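Local structure of metallophosphoesterase (Sphaerobacter thermophilus, 3RQZ) at residues A[6-11]-A[31-36]; A[114-119]-A[146-151]; A[14-19]-A[45-50]; A[24-29]-A[203-208]. The protein probably hydrolyses phosphate esters at a site that binds two zinc ions, as a member of the YfcE family of metallophosphoesterases. One frame throughout, in Å; residues are numbered along the deposited sequence.

Contact 1 (A[6-11]-A[31-36]). With ZN (zinc ion), chain D.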
# COMPACT_ATOMS: atom_id res chain seq x y z
N ILE A 6 -14.02 -1.56 -6.82
CA ILE A 6 -13.29 -1.40 -5.56
C ILE A 6 -11.90 -0.85 -5.79
O ILE A 6 -11.13 -1.40 -6.57
CB ILE A 6 -13.15 -2.74 -4.80
CG1 ILE A 6 -14.53 -3.30 -4.49
CG2 ILE A 6 -12.29 -2.55 -3.51
CD1 ILE A 6 -14.51 -4.70 -3.98
N LEU A 7 -11.58 0.26 -5.11
CA LEU A 7 -10.25 0.84 -5.18
C LEU A 7 -9.34 0.16 -4.16
O LEU A 7 -9.63 0.14 -2.99
CB LEU A 7 -10.33 2.37 -4.97
CG LEU A 7 -8.99 3.11 -4.75
CD1 LEU A 7 -8.07 3.01 -5.98
CD2 LEU A 7 -9.20 4.57 -4.41
N ILE A 8 -8.23 -0.40 -4.61
CA ILE A 8 -7.26 -1.03 -3.72
C ILE A 8 -5.99 -0.20 -3.71
O ILE A 8 -5.39 0.04 -4.76
CB ILE A 8 -6.95 -2.49 -4.13
CG1 ILE A 8 -8.27 -3.31 -4.20
CG2 ILE A 8 -5.92 -3.12 -3.13
CD1 ILE A 8 -8.08 -4.78 -4.55
N ILE A 9 -5.58 0.23 -2.51
CA ILE A 9 -4.40 1.07 -2.36
C ILE A 9 -3.48 0.53 -1.28
O ILE A 9 -3.92 -0.19 -0.35
CB ILE A 9 -4.74 2.60 -2.03
CG1 ILE A 9 -5.57 2.73 -0.72
CG2 ILE A 9 -5.41 3.27 -3.24
CD1 ILE A 9 -5.88 4.17 -0.29
N SER A 10 -2.21 0.87 -1.39
CA SER A 10 -1.22 0.47 -0.42
C SER A 10 -0.11 1.50 -0.38
O SER A 10 0.14 2.22 -1.37
CB SER A 10 -0.64 -0.90 -0.79
OG SER A 10 0.14 -1.43 0.27
N ASP A 11 0.56 1.58 0.77
CA ASP A 11 1.82 2.32 0.88
C ASP A 11 1.66 3.78 0.49
O ASP A 11 2.44 4.35 -0.29
CB ASP A 11 2.95 1.58 0.12
CG ASP A 11 3.18 0.15 0.64
OD1 ASP A 11 3.81 -0.00 1.71
OD2 ASP A 11 2.70 -0.82 -0.01
N ASP A 31 -16.10 0.95 -2.87
CA ASP A 31 -15.37 0.71 -1.61
C ASP A 31 -13.89 0.96 -1.87
O ASP A 31 -13.44 0.94 -3.01
CB ASP A 31 -15.60 -0.73 -1.08
CG ASP A 31 -15.29 -0.88 0.44
OD1 ASP A 31 -15.02 0.13 1.15
OD2 ASP A 31 -15.31 -2.04 0.92
N ILE A 32 -13.16 1.25 -0.80
CA ILE A 32 -11.73 1.51 -0.86
C ILE A 32 -11.04 0.61 0.19
O ILE A 32 -11.46 0.56 1.36
CB ILE A 32 -11.44 3.00 -0.63
CG1 ILE A 32 -12.01 3.82 -1.82
CG2 ILE A 32 -9.92 3.26 -0.38
CD1 ILE A 32 -12.14 5.32 -1.55
N TRP A 33 -10.03 -0.14 -0.24
CA TRP A 33 -9.29 -1.01 0.68
C TRP A 33 -7.85 -0.53 0.85
O TRP A 33 -7.18 -0.30 -0.15
CB TRP A 33 -9.21 -2.45 0.18
CG TRP A 33 -10.49 -3.17 -0.06
CD1 TRP A 33 -11.76 -2.80 0.32
CD2 TRP A 33 -10.61 -4.44 -0.70
NE1 TRP A 33 -12.66 -3.77 -0.09
CE2 TRP A 33 -11.98 -4.79 -0.69
CE3 TRP A 33 -9.69 -5.32 -1.28
CZ2 TRP A 33 -12.47 -5.97 -1.27
CZ3 TRP A 33 -10.18 -6.53 -1.85
CH2 TRP A 33 -11.55 -6.82 -1.85
N SER A 34 -7.40 -0.40 2.09
CA SER A 34 -6.03 0.01 2.38
C SER A 34 -5.19 -1.17 2.88
O SER A 34 -5.59 -1.89 3.82
CB SER A 34 -6.01 1.15 3.40
OG SER A 34 -4.68 1.40 3.90
N LEU A 35 -4.04 -1.37 2.25
CA LEU A 35 -3.14 -2.42 2.66
C LEU A 35 -2.03 -1.93 3.60
O LEU A 35 -1.04 -2.62 3.81
CB LEU A 35 -2.56 -3.11 1.41
CG LEU A 35 -3.42 -4.17 0.74
CD1 LEU A 35 -4.85 -3.71 0.48
CD2 LEU A 35 -2.75 -4.71 -0.60
N GLY A 36 -2.20 -0.76 4.21
CA GLY A 36 -1.28 -0.36 5.27
C GLY A 36 -0.14 0.50 4.79
O GLY A 36 -0.05 0.83 3.59
ZN ZN D . 5.69 0.64 2.59
O HOH W 1 8.02 0.47 3.33
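I6 reaches diagonally to W33 across two parallel strands, 6-9 and 31-34, which with the intervening helix 16-26 form the first beta-alpha-beta unit of the calcineurin-like phosphoesterase fold. I6 can be followed outward. Its CB comes 4.1 Å from D31 O, and there the side chain branches. CG2, placed anti to the backbone N by a chi1 of -59°, lies over the W33 indole, 3.6 Å from the centroid of the five-membered ring, as a CH-pi contact. The CG1 arm, beside the backbone N, carries CD1 to W33 CZ2 at 3.6 Å. I8, on the same face of the sheet, brings CD1 alongside W33 CE3 (3.7 Å), so two branched aliphatics clothe one broad ring. L7, I9 and I32 fill the other face, where L23 and L19 of helix 16-26 cover them.

Backbone bonds alternate between the strands: W33 N donates to L7 O (2.8 Å) and I9 N to W33 O (2.9 Å). Beyond the strands D11 N still donates to G36 O. Glycine suits position 36, because at its backbone angles a CB would collide with L35 O.

The pairing delivers D11 to the metal centre, shared with H13, D37 and H152. Its OD1 binds zinc at 2.2 Å, while S10 OG donates to D11 OD2 at 2.6 Å, approaching from above the carboxylate plane.

Contact 2 (A[114-119]-A[146-151])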
# COMPACT_ATOMS: atom_id res chain seq x y z
N THR A 114 -8.12 -12.54 0.79
CA THR A 114 -7.34 -12.36 1.99
C THR A 114 -6.53 -11.12 1.70
O THR A 114 -6.07 -10.93 0.54
CB THR A 114 -6.41 -13.57 2.23
OG1 THR A 114 -7.22 -14.75 2.44
CG2 THR A 114 -5.50 -13.32 3.45
N VAL A 115 -6.37 -10.25 2.72
CA VAL A 115 -5.63 -8.99 2.53
C VAL A 115 -4.65 -8.80 3.70
O VAL A 115 -5.05 -8.90 4.88
CB VAL A 115 -6.58 -7.77 2.48
CG1 VAL A 115 -5.72 -6.44 2.32
CG2 VAL A 115 -7.62 -7.92 1.35
N VAL A 116 -3.38 -8.59 3.36
CA VAL A 116 -2.29 -8.36 4.31
C VAL A 116 -1.36 -7.30 3.72
O VAL A 116 -1.39 -6.99 2.52
CB VAL A 116 -1.44 -9.64 4.59
CG1 VAL A 116 -2.25 -10.70 5.38
CG2 VAL A 116 -0.92 -10.26 3.24
N HIS A 117 -0.52 -6.72 4.57
CA HIS A 117 0.42 -5.76 4.08
C HIS A 117 1.58 -6.43 3.35
O HIS A 117 2.03 -5.95 2.31
CB HIS A 117 0.99 -4.95 5.26
CG HIS A 117 1.99 -3.94 4.83
ND1 HIS A 117 1.64 -2.84 4.07
CD2 HIS A 117 3.33 -3.85 5.03
CE1 HIS A 117 2.72 -2.13 3.81
NE2 HIS A 117 3.76 -2.71 4.39
N GLY A 118 2.10 -7.49 3.92
CA GLY A 118 3.34 -8.11 3.42
C GLY A 118 3.06 -9.47 2.80
O GLY A 118 3.04 -9.62 1.58
N SER A 119 2.83 -10.47 3.63
CA SER A 119 2.57 -11.78 3.07
C SER A 119 1.64 -12.58 3.98
O SER A 119 1.56 -12.30 5.19
CB SER A 119 3.88 -12.54 2.86
OG SER A 119 4.20 -13.25 4.04
N CYS A 146 -5.26 -13.36 -2.82
CA CYS A 146 -4.55 -12.64 -1.73
C CYS A 146 -3.96 -11.33 -2.24
O CYS A 146 -3.19 -11.32 -3.24
CB CYS A 146 -3.43 -13.48 -1.11
SG CYS A 146 -2.75 -12.75 0.43
N PHE A 147 -4.33 -10.23 -1.59
CA PHE A 147 -3.83 -8.90 -1.92
C PHE A 147 -2.75 -8.53 -0.93
O PHE A 147 -2.94 -8.66 0.29
CB PHE A 147 -4.96 -7.85 -1.90
CG PHE A 147 -5.96 -8.05 -3.00
CD1 PHE A 147 -5.68 -7.60 -4.30
CD2 PHE A 147 -7.14 -8.78 -2.77
CE1 PHE A 147 -6.61 -7.80 -5.34
CE2 PHE A 147 -8.07 -8.98 -3.79
CZ PHE A 147 -7.82 -8.50 -5.08
N VAL A 148 -1.63 -8.06 -1.46
CA VAL A 148 -0.47 -7.70 -0.66
C VAL A 148 0.13 -6.37 -1.12
O VAL A 148 -0.12 -5.95 -2.24
CB VAL A 148 0.63 -8.81 -0.72
CG1 VAL A 148 0.08 -10.18 -0.34
CG2 VAL A 148 1.29 -8.89 -2.13
N GLY A 149 0.91 -5.70 -0.25
CA GLY A 149 1.63 -4.47 -0.62
C GLY A 149 3.11 -4.61 -0.30
O GLY A 149 3.74 -5.63 -0.67
N HIS A 150 3.67 -3.56 0.34
CA HIS A 150 4.98 -3.61 1.03
C HIS A 150 6.19 -3.48 0.08
O HIS A 150 7.19 -2.84 0.42
CB HIS A 150 5.04 -4.91 1.88
CG HIS A 150 6.13 -4.96 2.92
ND1 HIS A 150 6.67 -3.86 3.54
CD2 HIS A 150 6.75 -6.04 3.47
CE1 HIS A 150 7.58 -4.25 4.42
NE2 HIS A 150 7.63 -5.57 4.40
N THR A 151 6.12 -4.04 -1.11
CA THR A 151 7.24 -3.90 -2.04
C THR A 151 7.24 -2.56 -2.76
O THR A 151 8.27 -2.11 -3.25
CB THR A 151 7.19 -5.00 -3.11
OG1 THR A 151 5.95 -4.86 -3.81
CG2 THR A 151 7.24 -6.40 -2.48
O HOH W 2 4.67 -8.29 -0.37
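H117 and H150 both carry CG anti to their backbone N (chi1 179° and -165°), which sets each CG beside its carbonyl carbon and brings the two side chains across one another at about a right angle. They stand just past strands 113-116 and 145-147, the parallel pair of a beta-alpha-beta unit in the second sheet; H150 belongs to the GHxH signature of metallophosphoesterases and binds zinc. H150 CB lies over the H117 ring face, 3.9 Å from its centroid, and the ring planes are inclined by 48°. H117 NE2 and H150 ND1 come within 3.2 Å but are not hydrogen-bonded. Outer partners help to fix both rings: H117 ND1 bonds to L35 O, and H150 bonds through NE2 to W125 O and stacks on Y127. With an alanine at H117, L35 O would probably lose this donor and a gap would open beside H150 CB.

On the strands, F147 N donates to T114 O (2.8 Å) and V116 N to F147 O (3.1 Å). Just past this pairing V116 CG2 lies beside V148 CG1 at 3.7 Å, the small valines fitting a buried place. Glycine fits position 118, since a CB there would crowd H150 CD2. Where the chains part, G149 N still donates to H117 O, and a water molecule joins them by donating to G118 O (2.9 Å) and G149 O (2.8 Å).

Contact 3 (A[14-19]-A[45-50])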
# COMPACT_ATOMS: atom_id res chain seq x y z
N ALA A 14 2.03 8.73 3.83
CA ALA A 14 1.88 10.12 4.20
C ALA A 14 2.02 11.07 2.99
O ALA A 14 2.30 12.26 3.15
CB ALA A 14 2.91 10.45 5.34
N ASN A 15 1.79 10.54 1.79
CA ASN A 15 1.87 11.34 0.58
C ASN A 15 0.43 11.75 0.18
O ASN A 15 -0.23 11.08 -0.62
CB ASN A 15 2.60 10.56 -0.53
CG ASN A 15 2.98 11.42 -1.74
OD1 ASN A 15 2.40 12.48 -2.01
ND2 ASN A 15 4.00 10.97 -2.46
N LEU A 16 -0.03 12.84 0.77
CA LEU A 16 -1.40 13.33 0.62
C LEU A 16 -1.67 13.75 -0.82
O LEU A 16 -2.73 13.46 -1.36
CB LEU A 16 -1.68 14.53 1.57
CG LEU A 16 -3.07 15.20 1.50
CD1 LEU A 16 -4.19 14.22 1.79
CD2 LEU A 16 -3.15 16.37 2.45
N VAL A 17 -0.69 14.38 -1.45
CA VAL A 17 -0.87 14.84 -2.83
C VAL A 17 -1.10 13.60 -3.73
O VAL A 17 -2.00 13.61 -4.56
CB VAL A 17 0.32 15.67 -3.30
CG1 VAL A 17 0.18 16.11 -4.76
CG2 VAL A 17 0.49 16.91 -2.37
N ALA A 18 -0.29 12.56 -3.56
CA ALA A 18 -0.43 11.36 -4.37
C ALA A 18 -1.77 10.66 -4.05
O ALA A 18 -2.45 10.20 -4.95
CB ALA A 18 0.76 10.39 -4.14
N LEU A 19 -2.14 10.61 -2.77
CA LEU A 19 -3.44 10.03 -2.40
C LEU A 19 -4.64 10.78 -3.03
O LEU A 19 -5.55 10.17 -3.57
CB LEU A 19 -3.58 9.93 -0.87
CG LEU A 19 -4.86 9.25 -0.35
CD1 LEU A 19 -5.05 7.83 -0.95
CD2 LEU A 19 -4.85 9.19 1.20
N PRO A 45 1.36 12.70 7.44
CA PRO A 45 0.80 11.48 8.06
C PRO A 45 -0.58 11.65 8.69
O PRO A 45 -1.42 10.74 8.55
CB PRO A 45 1.87 11.08 9.10
CG PRO A 45 2.65 12.39 9.35
CD PRO A 45 2.65 13.09 8.03
N ARG A 46 -0.85 12.77 9.36
CA ARG A 46 -2.16 12.93 10.00
C ARG A 46 -3.27 12.91 8.97
O ARG A 46 -4.28 12.21 9.13
CB ARG A 46 -2.24 14.23 10.80
CG ARG A 46 -1.40 14.20 12.06
CD ARG A 46 -1.73 15.41 12.98
NE ARG A 46 -1.37 16.65 12.30
CZ ARG A 46 -0.17 17.23 12.37
NH1 ARG A 46 0.80 16.71 13.11
NH2 ARG A 46 0.06 18.36 11.70
N GLU A 47 -3.09 13.70 7.92
CA GLU A 47 -4.12 13.87 6.90
C GLU A 47 -4.39 12.54 6.17
O GLU A 47 -5.55 12.21 5.84
CB GLU A 47 -3.68 14.98 5.91
CG GLU A 47 -3.61 16.39 6.49
CD GLU A 47 -2.28 16.72 7.20
OE1 GLU A 47 -1.38 15.85 7.34
OE2 GLU A 47 -2.14 17.86 7.65
N CYS A 48 -3.34 11.74 5.95
CA CYS A 48 -3.52 10.46 5.28
C CYS A 48 -4.24 9.47 6.18
O CYS A 48 -5.12 8.75 5.70
CB CYS A 48 -2.21 9.89 4.70
SG CYS A 48 -1.55 10.86 3.32
N VAL A 49 -3.93 9.45 7.48
CA VAL A 49 -4.66 8.58 8.41
C VAL A 49 -6.13 8.98 8.48
O VAL A 49 -7.02 8.13 8.48
CB VAL A 49 -4.04 8.60 9.86
CG1 VAL A 49 -4.99 7.94 10.88
CG2 VAL A 49 -2.70 7.93 9.87
N GLU A 50 -6.39 10.28 8.57
CA GLU A 50 -7.77 10.76 8.67
C GLU A 50 -8.60 10.33 7.46
O GLU A 50 -9.73 9.84 7.62
CB GLU A 50 -7.81 12.29 8.88
CG GLU A 50 -7.24 12.67 10.25
CD GLU A 50 -6.89 14.15 10.39
OE1 GLU A 50 -7.37 14.95 9.56
OE2 GLU A 50 -6.17 14.52 11.34
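C48 lays its SG against the backbone of the facing turn, 3.6 Å from A14 C and equally close to L16 N. With a chi1 of -68° the sulfur stands anti to the carbonyl carbon of C48 and reaches this turn; L16 CB, at 4.1 Å, also touches it. A small, polarisable, weakly polar group fits a surface made of both peptide and aliphatic atoms. Next to it A14 sets its methyl CB against P45 N (3.4 Å), and proline is apt there because its ring nitrogen carries no hydrogen.

These residues lie where helix 16-26 and helix 45-55 begin, the first being the connection of the opening beta-alpha-beta unit of the phosphoesterase fold and beginning three residues after the zinc ligand H13. N15 is the N-cap of that helix: its OD1 accepts from A18 N at 3.1 Å, the donor standing above the amide plane. The same amide also bonds to T225, G192 and Y220, which hold its rotation.

Farther along, L16 crosses E47 at about a right angle, with L16 CD2 at 3.8 Å from E47 CB. E47 suits this partly exposed place by offering its methylene carbons to the leucine, its chain bent at chi2 (85°).

Contact 4 (A[24-29]-A[203-208])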
# COMPACT_ATOMS: atom_id res chain seq x y z
N SER A 24 -9.08 11.09 -7.08
CA SER A 24 -9.74 11.73 -8.23
C SER A 24 -9.62 10.82 -9.45
O SER A 24 -10.57 10.70 -10.20
CB SER A 24 -9.23 13.14 -8.59
OG SER A 24 -8.52 13.78 -7.54
N ASP A 25 -8.46 10.18 -9.64
CA ASP A 25 -8.25 9.32 -10.82
C ASP A 25 -9.17 8.08 -10.84
O ASP A 25 -9.64 7.69 -11.90
CB ASP A 25 -6.78 8.88 -10.95
CG ASP A 25 -6.42 8.47 -12.37
OD1 ASP A 25 -6.56 9.33 -13.29
OD2 ASP A 25 -6.00 7.30 -12.59
N ALA A 26 -9.41 7.49 -9.67
CA ALA A 26 -10.13 6.21 -9.56
C ALA A 26 -11.58 6.25 -10.05
O ALA A 26 -12.14 5.20 -10.40
CB ALA A 26 -10.11 5.73 -8.14
N GLY A 27 -12.21 7.42 -10.00
CA GLY A 27 -13.58 7.57 -10.46
C GLY A 27 -14.59 7.09 -9.44
O GLY A 27 -14.32 7.13 -8.22
N ARG A 28 -15.73 6.63 -9.93
CA ARG A 28 -16.81 6.10 -9.11
C ARG A 28 -16.42 4.72 -8.55
O ARG A 28 -16.34 3.73 -9.28
CB ARG A 28 -18.11 6.03 -9.94
CG ARG A 28 -19.28 5.27 -9.30
CD ARG A 28 -20.23 4.63 -10.35
NE ARG A 28 -19.67 3.44 -11.04
CZ ARG A 28 -19.79 2.16 -10.64
NH1 ARG A 28 -20.46 1.83 -9.52
NH2 ARG A 28 -19.24 1.20 -11.36
N VAL A 29 -16.14 4.67 -7.25
CA VAL A 29 -15.86 3.38 -6.59
C VAL A 29 -16.81 3.07 -5.44
O VAL A 29 -17.29 3.98 -4.75
CB VAL A 29 -14.37 3.20 -6.19
CG1 VAL A 29 -13.50 3.19 -7.44
CG2 VAL A 29 -13.89 4.27 -5.21
N TYR A 203 -2.14 2.13 -8.22
CA TYR A 203 -3.26 1.53 -7.51
C TYR A 203 -3.91 0.49 -8.40
O TYR A 203 -3.54 0.39 -9.59
CB TYR A 203 -4.29 2.60 -7.10
CG TYR A 203 -5.01 3.29 -8.27
CD1 TYR A 203 -4.45 4.42 -8.87
CD2 TYR A 203 -6.28 2.86 -8.70
CE1 TYR A 203 -5.13 5.11 -9.90
CE2 TYR A 203 -6.95 3.52 -9.73
CZ TYR A 203 -6.38 4.64 -10.32
OH TYR A 203 -7.06 5.29 -11.31
N ALA A 204 -4.85 -0.30 -7.85
CA ALA A 204 -5.66 -1.20 -8.66
C ALA A 204 -7.15 -0.98 -8.46
O ALA A 204 -7.59 -0.42 -7.43
CB ALA A 204 -5.28 -2.69 -8.41
N ILE A 205 -7.90 -1.40 -9.47
CA ILE A 205 -9.36 -1.45 -9.39
C ILE A 205 -9.80 -2.90 -9.53
O ILE A 205 -9.50 -3.57 -10.53
CB ILE A 205 -10.02 -0.63 -10.53
CG1 ILE A 205 -9.65 0.85 -10.41
CG2 ILE A 205 -11.53 -0.83 -10.50
CD1 ILE A 205 -10.26 1.56 -9.18
N PHE A 206 -10.55 -3.36 -8.53
CA PHE A 206 -10.99 -4.76 -8.47
C PHE A 206 -12.49 -4.75 -8.69
O PHE A 206 -13.22 -3.99 -8.02
CB PHE A 206 -10.61 -5.33 -7.10
CG PHE A 206 -11.06 -6.75 -6.83
CD1 PHE A 206 -11.11 -7.71 -7.85
CD2 PHE A 206 -11.42 -7.13 -5.53
CE1 PHE A 206 -11.55 -9.04 -7.59
CE2 PHE A 206 -11.87 -8.46 -5.26
CZ PHE A 206 -11.91 -9.42 -6.30
N GLU A 207 -12.94 -5.56 -9.66
CA GLU A 207 -14.35 -5.75 -9.95
C GLU A 207 -14.67 -7.23 -9.79
O GLU A 207 -14.55 -8.00 -10.75
CB GLU A 207 -14.69 -5.28 -11.38
CG GLU A 207 -14.51 -3.79 -11.56
CD GLU A 207 -14.48 -3.38 -13.00
OE1 GLU A 207 -13.46 -3.59 -13.68
OE2 GLU A 207 -15.49 -2.83 -13.47
N PRO A 208 -15.06 -7.63 -8.58
CA PRO A 208 -15.21 -9.05 -8.28
C PRO A 208 -16.27 -9.72 -9.16
O PRO A 208 -16.08 -10.87 -9.53
CB PRO A 208 -15.64 -9.08 -6.80
CG PRO A 208 -15.84 -7.67 -6.38
CD PRO A 208 -15.26 -6.77 -7.40
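D25 and Y203 join the last turn of helix 16-26 to strand 201-207, where the helix of the first beta-alpha-beta unit packs over one face of the six-stranded sheet. Strand alternation sends Y203 and I205 to this face, whereas F206 turns to the other, meeting F147 and W113 of the second sheet.

The polar link is a single hydrogen bond. Y203 OH donates to D25 OD2 at 2.6 Å, on the anti side of the carboxylate and 33° out of its plane. The oxygen lies at the ring edge, in the ring plane, and the carboxylate and ring planes stand 82° apart. Tyrosine suits the place because it is long enough to span from strand to helix: its side chain leaves the backbone in the direction of the helix, and a chi1 of 66° puts CG between the backbone N and the carbonyl carbon, from where OH reaches D25. A phenylalanine here would keep the ring but would probably leave D25 OD2 without this donor, loosening the tie between helix end and sheet.

Apolar packing supplies the rest. A26 is small enough for the helix to come down on the sheet; its CB meets Y203 CE2 at 4.2 Å and I205 CD1 at 4.3 Å, and L7 lies against it too. G27, with positive phi, then lets the chain leave the helix, and beyond it V29 reaches I205, crossing it obliquely, with V29 CG1 at 4.0 Å from I205 CD1, the same methyl that lies in plane at the edge of the Y203 ring.

Contacts 1 and 2 are the buried heart of the fold: each pairs parallel strands, one in each sheet, and each carries its chain to the zinc ions. They touch beside the metal site, probably through hydrogen bonds such as D11 OD2 with H150 N. Contacts 3 and 4 lie farther out, where partly exposed residues join buried ones, and use opposite ends of helix 16-26. Backbone bonds dominate the strand pairs; contact 3 relies on van der Waals packing around a sulfur, and contact 4 adds one tyrosine-aspartate bond to aliphatic packing. Strand 6-9 of contact 1 neighbours strand 201-207 of contact 4, whereas contacts 3 and 4 do not touch.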